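Local coordinates for protein probable amidase (Thermus thermophilus, PDB 2DC0) that is a probable amidase, a member of the amidase family with an alpha/beta fold in which many helices pack around a large mixed sheet, at residues 15-20 / 51-56; 86-91 / 128-133; 276-281 / 335-340. One frame throughout, in Å; residues are numbered along the deposited sequence.

Contact 1: 15-20 / 51-56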
loop_
_atom_site.group_PDB
_atom_site.type_symbol
_atom_site.label_atom_id
_atom_site.label_comp_id
_atom_site.label_asym_id
_atom_site.label_seq_id
_atom_site.Cartn_x
_atom_site.Cartn_y
_atom_site.Cartn_z
ATOM N N THR A 15 -15.654 25.967 -35.096
ATOM C CA THR A 15 -15.722 26.831 -33.919
ATOM C C THR A 15 -14.325 27.360 -33.612
ATOM O O THR A 15 -13.356 26.957 -34.252
ATOM C CB THR A 15 -16.268 26.066 -32.680
ATOM O OG1 THR A 15 -16.655 27.006 -31.669
ATOM C CG2 THR A 15 -15.197 25.143 -32.103
ATOM N N THR A 16 -14.231 28.260 -32.636
ATOM C CA THR A 16 -12.953 28.838 -32.228
ATOM C C THR A 16 -12.861 28.912 -30.706
ATOM O O THR A 16 -13.872 28.815 -30.012
ATOM C CB THR A 16 -12.779 30.278 -32.763
ATOM O OG1 THR A 16 -13.781 31.124 -32.183
ATOM C CG2 THR A 16 -12.909 30.310 -34.283
ATOM N N PRO A 17 -11.644 29.090 -30.171
ATOM C CA PRO A 17 -11.441 29.182 -28.724
ATOM C C PRO A 17 -12.285 30.308 -28.147
ATOM O O PRO A 17 -12.848 30.189 -27.061
ATOM C CB PRO A 17 -9.949 29.466 -28.606
ATOM C CG PRO A 17 -9.385 28.715 -29.775
ATOM C CD PRO A 17 -10.350 29.097 -30.876
ATOM N N LEU A 18 -12.366 31.407 -28.888
ATOM C CA LEU A 18 -13.146 32.558 -28.462
ATOM C C LEU A 18 -14.621 32.182 -28.322
ATOM O O LEU A 18 -15.274 32.562 -27.349
ATOM C CB LEU A 18 -12.986 33.697 -29.471
ATOM C CG LEU A 18 -13.723 34.990 -29.124
ATOM C CD1 LEU A 18 -13.193 35.553 -27.814
ATOM C CD2 LEU A 18 -13.543 35.994 -30.249
ATOM N N ALA A 19 -15.141 31.428 -29.288
ATOM C CA ALA A 19 -16.542 31.004 -29.256
ATOM C C ALA A 19 -16.797 30.021 -28.115
ATOM O O ALA A 19 -17.837 30.075 -27.460
ATOM C CB ALA A 19 -16.934 30.362 -30.596
ATOM N N LEU A 20 -15.854 29.109 -27.892
ATOM C CA LEU A 20 -16.005 28.141 -26.812
ATOM C C LEU A 20 -16.039 28.877 -25.473
ATOM O O LEU A 20 -16.803 28.512 -24.580
ATOM C CB LEU A 20 -14.857 27.123 -26.834
ATOM C CG LEU A 20 -14.884 26.137 -28.012
ATOM C CD1 LEU A 20 -13.636 25.257 -28.009
ATOM C CD2 LEU A 20 -16.139 25.283 -27.915
ATOM N N ALA A 51 -5.808 35.308 -28.258
ATOM C CA ALA A 51 -4.481 34.836 -28.626
ATOM C C ALA A 51 -4.526 33.403 -29.144
ATOM O O ALA A 51 -3.907 33.079 -30.161
ATOM C CB ALA A 51 -3.541 34.928 -27.420
ATOM N N LEU A 52 -5.256 32.540 -28.443
ATOM C CA LEU A 52 -5.365 31.144 -28.847
ATOM C C LEU A 52 -6.115 31.000 -30.163
ATOM O O LEU A 52 -5.818 30.109 -30.954
ATOM C CB LEU A 52 -6.068 30.325 -27.759
ATOM C CG LEU A 52 -5.278 30.160 -26.454
ATOM C CD1 LEU A 52 -6.139 29.457 -25.414
ATOM C CD2 LEU A 52 -3.995 29.381 -26.720
ATOM N N THR A 53 -7.085 31.879 -30.391
ATOM C CA THR A 53 -7.872 31.843 -31.616
ATOM C C THR A 53 -6.993 32.177 -32.821
ATOM O O THR A 53 -7.006 31.470 -33.832
ATOM C CB THR A 53 -9.041 32.844 -31.547
ATOM O OG1 THR A 53 -9.929 32.467 -30.488
ATOM C CG2 THR A 53 -9.811 32.866 -32.866
ATOM N N GLU A 54 -6.227 33.256 -32.707
ATOM C CA GLU A 54 -5.350 33.676 -33.791
ATOM C C GLU A 54 -4.262 32.634 -34.058
ATOM O O GLU A 54 -3.945 32.343 -35.212
ATOM C CB GLU A 54 -4.723 35.033 -33.457
ATOM C CG GLU A 54 -3.988 35.692 -34.614
ATOM C CD GLU A 54 -4.801 35.700 -35.897
ATOM O OE1 GLU A 54 -6.019 35.975 -35.840
ATOM O OE2 GLU A 54 -4.218 35.440 -36.968
ATOM N N GLU A 55 -3.693 32.067 -32.997
ATOM C CA GLU A 55 -2.655 31.050 -33.152
ATOM C C GLU A 55 -3.186 29.866 -33.953
ATOM O O GLU A 55 -2.522 29.370 -34.862
ATOM C CB GLU A 55 -2.155 30.576 -31.782
ATOM C CG GLU A 55 -1.082 31.471 -31.176
ATOM C CD GLU A 55 -0.719 31.097 -29.748
ATOM O OE1 GLU A 55 -0.841 29.908 -29.381
ATOM O OE2 GLU A 55 -0.296 31.995 -28.986
ATOM N N LEU A 56 -4.394 29.424 -33.617
ATOM C CA LEU A 56 -5.012 28.305 -34.309
ATOM C C LEU A 56 -5.246 28.627 -35.781
ATOM O O LEU A 56 -5.040 27.782 -36.651
ATOM C CB LEU A 56 -6.344 27.945 -33.646
ATOM C CG LEU A 56 -7.076 26.703 -34.169
ATOM C CD1 LEU A 56 -6.173 25.482 -34.060
ATOM C CD2 LEU A 56 -8.351 26.497 -33.367
#
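The start of helix 17-30 meets the later turns of helix 42-57 where the ring of Pro17 lies against Thr53, and Thr16 caps the N-terminus of helix 17-30. With chi1 at 64°, Thr16 OG1 sits between the backbone N and the carbonyl carbon, close enough to accept from Ala19 N at 3.2 Å. Pro17 follows as the first helical residue, a place where a proline costs no hydrogen bond, since the first turn has no earlier helical carbonyl for a backbone N-H to bond.

Thr53 makes most of the contact from its helix. Its side chain crosses the proline ring at a slant and brings the hydroxyl over one face of it, Thr53 OG1 lying 3.4 Å from Pro17 CD. The same oxygen reaches the backbone just beyond the ring, taking a weak hydrogen bond from Leu18 N (3.1 Å to Thr53 OG1, bent to 134°). Its stronger partner is Ala49 O, one turn back in its own helix; the hydroxyl gives its hydrogen there and can still accept from Leu18. The torsion of Thr53 suits both tasks: OG1 is anti to the carbonyl carbon (chi1 -63°), which leaves CG2 anti to the backbone N, where Thr53 CG2 rests 3.9 Å from Thr16 CB.

Two leucines extend the apolar side of the joint. Leu52 CB approaches Pro17 CB at 4.1 Å, while Leu56, one turn further on, sends CD2 to within 4.1 Å of Pro17 CD.

Helix 3-11 also reaches the proline, through Leu10, and Leu18 leans on Ala49 and Leu50 of helix 42-57. The chain between the two helices includes strand 37-40, an outermost strand of the large sheet.

Contact 2: 86-91 / 128-133; sequences GTKAPL and NPWTGP
Asn128 OD1, whose amide partner ND2 reaches across to Gly86, is gripped by two backbone N-H groups of its own loop. Trp130 N lies 2.8 Å from Asn128 OD1 in the carbonyl plane, an Asx turn, while Thr131 N, 3.1 Å from the same oxygen, comes in well above that plane, 56° out of it. Held this way, the carboxamide offers ND2 to Gly86 O at 2.9 Å, nearly straight at 168°, on a lone pair of the carbonyl and in the amide's own plane. Met117 O takes a further bond from ND2.

Gly86 O also lies at the rim of the Trp130 indole, in its plane, 3.6 Å from Trp130 CD1. Lys88, two residues on, lies over one face, its CG above the five-membered ring, 4.1 Å from its centroid and 20° off the normal, a CH-pi contact made by the aliphatic part of the chain. Glu119 ties both sides together, its OE2 bonding Trp130 NE1 and Thr87 OG1; that hydroxyl also accepts from Ala89 N, an ST turn.

The two loops follow strands 69-73 and 110-115, parallel neighbours in the large sheet, and lead on to helices 99-106 and 149-157 respectively.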
loop_
_atom_site.group_PDB
_atom_site.type_symbol
_atom_site.label_atom_id
_atom_site.label_comp_id
_atom_site.label_asym_id
_atom_site.label_seq_id
_atom_site.Cartn_x
_atom_site.Cartn_y
_atom_site.Cartn_z
ATOM N N GLY A 86 -11.357 28.166 -0.358
ATOM C CA GLY A 86 -12.646 28.245 0.300
ATOM C C GLY A 86 -12.602 28.611 1.771
ATOM O O GLY A 86 -13.533 28.300 2.520
ATOM N N THR A 87 -11.536 29.282 2.195
ATOM C CA THR A 87 -11.398 29.659 3.598
ATOM C C THR A 87 -11.024 31.125 3.774
ATOM O O THR A 87 -10.668 31.802 2.814
ATOM C CB THR A 87 -10.312 28.798 4.287
ATOM O OG1 THR A 87 -10.288 29.082 5.690
ATOM C CG2 THR A 87 -8.938 29.101 3.694
ATOM N N LYS A 88 -11.114 31.612 5.008
ATOM C CA LYS A 88 -10.746 32.989 5.323
ATOM C C LYS A 88 -9.437 32.991 6.105
ATOM O O LYS A 88 -8.847 34.040 6.349
ATOM C CB LYS A 88 -11.846 33.666 6.147
ATOM C CG LYS A 88 -12.898 34.375 5.308
ATOM C CD LYS A 88 -12.312 35.620 4.646
ATOM C CE LYS A 88 -13.241 36.202 3.580
ATOM N NZ LYS A 88 -13.288 35.358 2.344
ATOM N N ALA A 89 -8.982 31.804 6.493
ATOM C CA ALA A 89 -7.745 31.678 7.249
ATOM C C ALA A 89 -6.525 31.774 6.345
ATOM O O ALA A 89 -6.605 31.539 5.139
ATOM C CB ALA A 89 -7.729 30.347 7.993
ATOM N N PRO A 90 -5.372 32.135 6.918
ATOM C CA PRO A 90 -4.162 32.232 6.099
ATOM C C PRO A 90 -3.746 30.832 5.644
ATOM O O PRO A 90 -3.994 29.845 6.342
ATOM C CB PRO A 90 -3.150 32.866 7.055
ATOM C CG PRO A 90 -3.598 32.361 8.398
ATOM C CD PRO A 90 -5.100 32.528 8.311
ATOM N N LEU A 91 -3.128 30.742 4.473
ATOM C CA LEU A 91 -2.695 29.452 3.949
ATOM C C LEU A 91 -1.172 29.334 3.941
ATOM O O LEU A 91 -0.461 30.342 3.930
ATOM C CB LEU A 91 -3.222 29.265 2.520
ATOM C CG LEU A 91 -4.747 29.308 2.347
ATOM C CD1 LEU A 91 -5.100 29.216 0.873
ATOM C CD2 LEU A 91 -5.384 28.167 3.131
ATOM N N ASN A 128 -20.516 26.011 2.521
ATOM C CA ASN A 128 -19.412 26.858 2.949
ATOM C C ASN A 128 -19.984 28.209 3.387
ATOM O O ASN A 128 -20.572 28.931 2.585
ATOM C CB ASN A 128 -18.463 27.029 1.753
ATOM C CG ASN A 128 -17.172 27.735 2.105
ATOM O OD1 ASN A 128 -17.176 28.775 2.758
ATOM N ND2 ASN A 128 -16.053 27.183 1.641
ATOM N N PRO A 129 -19.823 28.564 4.672
ATOM C CA PRO A 129 -20.328 29.832 5.215
ATOM C C PRO A 129 -19.574 31.065 4.722
ATOM O O PRO A 129 -20.096 32.176 4.775
ATOM C CB PRO A 129 -20.188 29.638 6.721
ATOM C CG PRO A 129 -18.936 28.810 6.817
ATOM C CD PRO A 129 -19.142 27.780 5.718
ATOM N N TRP A 130 -18.350 30.870 4.243
ATOM C CA TRP A 130 -17.543 31.984 3.747
ATOM C C TRP A 130 -17.931 32.413 2.335
ATOM O O TRP A 130 -18.130 33.595 2.063
ATOM C CB TRP A 130 -16.059 31.603 3.749
ATOM C CG TRP A 130 -15.482 31.276 5.097
ATOM C CD1 TRP A 130 -14.623 30.255 5.390
ATOM C CD2 TRP A 130 -15.705 31.977 6.330
ATOM N NE1 TRP A 130 -14.300 30.274 6.728
ATOM C CE2 TRP A 130 -14.949 31.320 7.330
ATOM C CE3 TRP A 130 -16.470 33.098 6.687
ATOM C CZ2 TRP A 130 -14.936 31.743 8.666
ATOM C CZ3 TRP A 130 -16.458 33.521 8.021
ATOM C CH2 TRP A 130 -15.694 32.841 8.992
ATOM N N THR A 131 -18.032 31.439 1.440
ATOM C CA THR A 131 -18.353 31.681 0.038
ATOM C C THR A 131 -19.831 31.489 -0.274
ATOM O O THR A 131 -20.321 31.915 -1.321
ATOM C CB THR A 131 -17.597 30.693 -0.847
ATOM O OG1 THR A 131 -18.086 29.367 -0.581
ATOM C CG2 THR A 131 -16.105 30.741 -0.542
ATOM N N GLY A 132 -20.538 30.841 0.640
ATOM C CA GLY A 132 -21.932 30.551 0.396
ATOM C C GLY A 132 -21.914 29.132 -0.139
ATOM O O GLY A 132 -20.907 28.703 -0.688
ATOM N N PRO A 133 -23.006 28.377 -0.011
ATOM C CA PRO A 133 -23.002 27.002 -0.511
ATOM C C PRO A 133 -22.962 26.853 -2.025
ATOM O O PRO A 133 -23.469 27.700 -2.763
ATOM C CB PRO A 133 -24.280 26.422 0.085
ATOM C CG PRO A 133 -25.208 27.614 0.074
ATOM C CD PRO A 133 -24.314 28.730 0.572
#

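Contact 3: 276-281 / 335-340; sequences LPLEGV and EALRLE
Leu276 comes first, its side chain turned so that CD1 touches the backbone of the helix, 3.9 Å from Glu340 O. Its backbone N is held by Asp243 of helix 242-245, and Phe244 of the same helix packs on its side chain.

Pro277 passes across the end of the Glu340 side chain, with Pro277 CD 3.3 Å from Glu340 OE1. That chain leaves the helix with CG anti to the carbonyl carbon (chi1 -84°) and stays extended beyond it, which carries the carboxylate over to the loop.

Leu278 receives it. Its backbone N gives a good hydrogen bond to Glu340 OE1, 2.8 Å long and 161° at the hydrogen, on the syn lone pair. The leucine side chain runs past the glutamate the opposite way to meet the helix, Leu278 CD2 lying 3.9 Å from Leu337 CD2.

Glu279 continues the grip through a water: Glu279 N donates to it at 2.9 Å, and the water in turn donates to Glu340 OE2 at 2.7 Å. One carboxylate thus serves two consecutive backbone N-H groups, one directly and one by relay. Here the chain folds into a type II beta turn from Leu278 to Val281, with Gly280 taking the positive phi and serving as N-cap of helix 281-296.

Val281 opens that helix and closes the turn, Val281 N bonding Leu278 O. Its CG2 meets Leu337 CD1 at 3.8 Å, the side chains crossing at about a right angle, and the fork of Leu337 is shared between Leu278 and Val281. Helix 386-390 touches both of these residues through Pro387, Leu386 and Leu390. Away from the loop, Arg338 grips Glu335 side-on through NE and NH2, and Glu335 also forms a salt bridge to Arg338 of the second subunit.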
loop_
_atom_site.group_PDB
_atom_site.type_symbol
_atom_site.label_atom_id
_atom_site.label_comp_id
_atom_site.label_asym_id
_atom_site.label_seq_id
_atom_site.Cartn_x
_atom_site.Cartn_y
_atom_site.Cartn_z
ATOM N N LEU A 276 -15.026 -7.905 1.295
ATOM C CA LEU A 276 -14.239 -6.714 1.594
ATOM C C LEU A 276 -14.667 -6.096 2.921
ATOM O O LEU A 276 -15.255 -5.019 2.933
ATOM C CB LEU A 276 -14.078 -5.856 0.338
ATOM C CG LEU A 276 -13.312 -4.541 0.507
ATOM C CD1 LEU A 276 -11.967 -4.630 -0.195
ATOM C CD2 LEU A 276 -14.132 -3.388 -0.046
ATOM N N PRO A 277 -14.440 -6.810 4.034
ATOM C CA PRO A 277 -14.828 -6.365 5.379
ATOM C C PRO A 277 -14.414 -4.936 5.706
ATOM O O PRO A 277 -15.254 -4.090 6.002
ATOM C CB PRO A 277 -14.136 -7.377 6.291
ATOM C CG PRO A 277 -14.086 -8.615 5.445
ATOM C CD PRO A 277 -13.665 -8.062 4.107
ATOM N N LEU A 278 -13.112 -4.684 5.672
ATOM C CA LEU A 278 -12.578 -3.360 5.965
ATOM C C LEU A 278 -13.152 -2.817 7.267
ATOM O O LEU A 278 -13.526 -1.647 7.353
ATOM C CB LEU A 278 -12.905 -2.396 4.816
ATOM C CG LEU A 278 -12.324 -2.776 3.446
ATOM C CD1 LEU A 278 -12.731 -1.738 2.400
ATOM C CD2 LEU A 278 -10.808 -2.862 3.548
ATOM N N GLU A 279 -13.226 -3.665 8.285
ATOM C CA GLU A 279 -13.769 -3.220 9.562
ATOM C C GLU A 279 -12.915 -2.113 10.160
ATOM O O GLU A 279 -11.686 -2.202 10.182
ATOM C CB GLU A 279 -13.869 -4.394 10.539
ATOM C CG GLU A 279 -14.674 -5.560 9.981
ATOM C CD GLU A 279 -15.038 -6.578 11.040
ATOM O OE1 GLU A 279 -14.124 -7.063 11.743
ATOM O OE2 GLU A 279 -16.242 -6.896 11.163
ATOM N N GLY A 280 -13.586 -1.066 10.630
ATOM C CA GLY A 280 -12.912 0.068 11.234
ATOM C C GLY A 280 -12.240 1.018 10.255
ATOM O O GLY A 280 -11.556 1.950 10.673
ATOM N N VAL A 281 -12.449 0.812 8.958
ATOM C CA VAL A 281 -11.807 1.652 7.953
ATOM C C VAL A 281 -12.199 3.123 8.059
ATOM O O VAL A 281 -11.392 4.009 7.778
ATOM C CB VAL A 281 -12.104 1.141 6.515
ATOM C CG1 VAL A 281 -13.573 1.372 6.152
ATOM C CG2 VAL A 281 -11.184 1.839 5.521
ATOM N N GLU A 335 -2.061 -0.182 6.530
ATOM C CA GLU A 335 -1.320 -1.246 5.868
ATOM C C GLU A 335 -2.015 -2.588 6.084
ATOM O O GLU A 335 -2.044 -3.428 5.186
ATOM C CB GLU A 335 0.129 -1.288 6.375
ATOM C CG GLU A 335 0.955 -0.060 5.940
ATOM C CD GLU A 335 0.750 0.281 4.465
ATOM O OE1 GLU A 335 0.978 -0.607 3.604
ATOM O OE2 GLU A 335 0.357 1.436 4.164
ATOM N N ALA A 336 -2.593 -2.778 7.264
ATOM C CA ALA A 336 -3.293 -4.023 7.571
ATOM C C ALA A 336 -4.499 -4.262 6.654
ATOM O O ALA A 336 -4.899 -5.402 6.446
ATOM C CB ALA A 336 -3.740 -4.021 9.034
ATOM N N LEU A 337 -5.072 -3.193 6.108
ATOM C CA LEU A 337 -6.238 -3.316 5.234
ATOM C C LEU A 337 -5.883 -3.557 3.772
ATOM O O LEU A 337 -6.712 -4.031 2.992
ATOM C CB LEU A 337 -7.092 -2.052 5.318
ATOM C CG LEU A 337 -7.738 -1.752 6.675
ATOM C CD1 LEU A 337 -8.262 -0.325 6.688
ATOM C CD2 LEU A 337 -8.857 -2.744 6.937
ATOM N N ARG A 338 -4.650 -3.227 3.409
ATOM C CA ARG A 338 -4.190 -3.366 2.036
ATOM C C ARG A 338 -4.369 -4.771 1.459
ATOM O O ARG A 338 -4.860 -4.917 0.340
ATOM C CB ARG A 338 -2.723 -2.916 1.941
ATOM C CG ARG A 338 -2.288 -2.505 0.542
ATOM C CD ARG A 338 -0.898 -1.863 0.544
ATOM N NE ARG A 338 -0.827 -0.650 1.361
ATOM C CZ ARG A 338 -1.264 0.550 0.984
ATOM N NH1 ARG A 338 -1.815 0.724 -0.210
ATOM N NH2 ARG A 338 -1.139 1.588 1.803
ATOM N N LEU A 339 -4.002 -5.806 2.214
ATOM C CA LEU A 339 -4.138 -7.177 1.707
ATOM C C LEU A 339 -5.598 -7.543 1.409
ATOM O O LEU A 339 -5.878 -8.286 0.464
ATOM C CB LEU A 339 -3.532 -8.188 2.696
ATOM C CG LEU A 339 -3.517 -9.663 2.276
ATOM C CD1 LEU A 339 -2.786 -9.831 0.943
ATOM C CD2 LEU A 339 -2.840 -10.497 3.364
ATOM N N GLU A 340 -6.522 -7.016 2.212
ATOM C CA GLU A 340 -7.954 -7.277 2.023
ATOM C C GLU A 340 -8.459 -6.794 0.667
ATOM O O GLU A 340 -9.247 -7.474 0.003
ATOM C CB GLU A 340 -8.783 -6.584 3.106
ATOM C CG GLU A 340 -8.909 -7.347 4.399
ATOM C CD GLU A 340 -9.887 -6.688 5.349
ATOM O OE1 GLU A 340 -10.983 -6.292 4.892
ATOM O OE2 GLU A 340 -9.561 -6.572 6.548
HETATM O O HOH W 1 -11.716 -6.093 8.060
#

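In the fold
The three contacts use different helices and loops, and all are partly buried. Contacts 1 and 3 lie on opposite sides of the chain's centre, 50 Å apart between centres, and along the chain each is close to an outermost strand of the large sheet: 37-40 falls between the segments of contact 1, and 270-273 leads into contact 3. Contact 2, its centre about 19 Å from the chain's centre, is the closest of the three and joins loops from two adjoining strands. Their chemistry differs accordingly: helix-to-helix apolar packing with one weak bond in contact 1, amide and indole between loops in contact 2, and carboxylate with leucines in contact 3, whose helix also faces the second subunit.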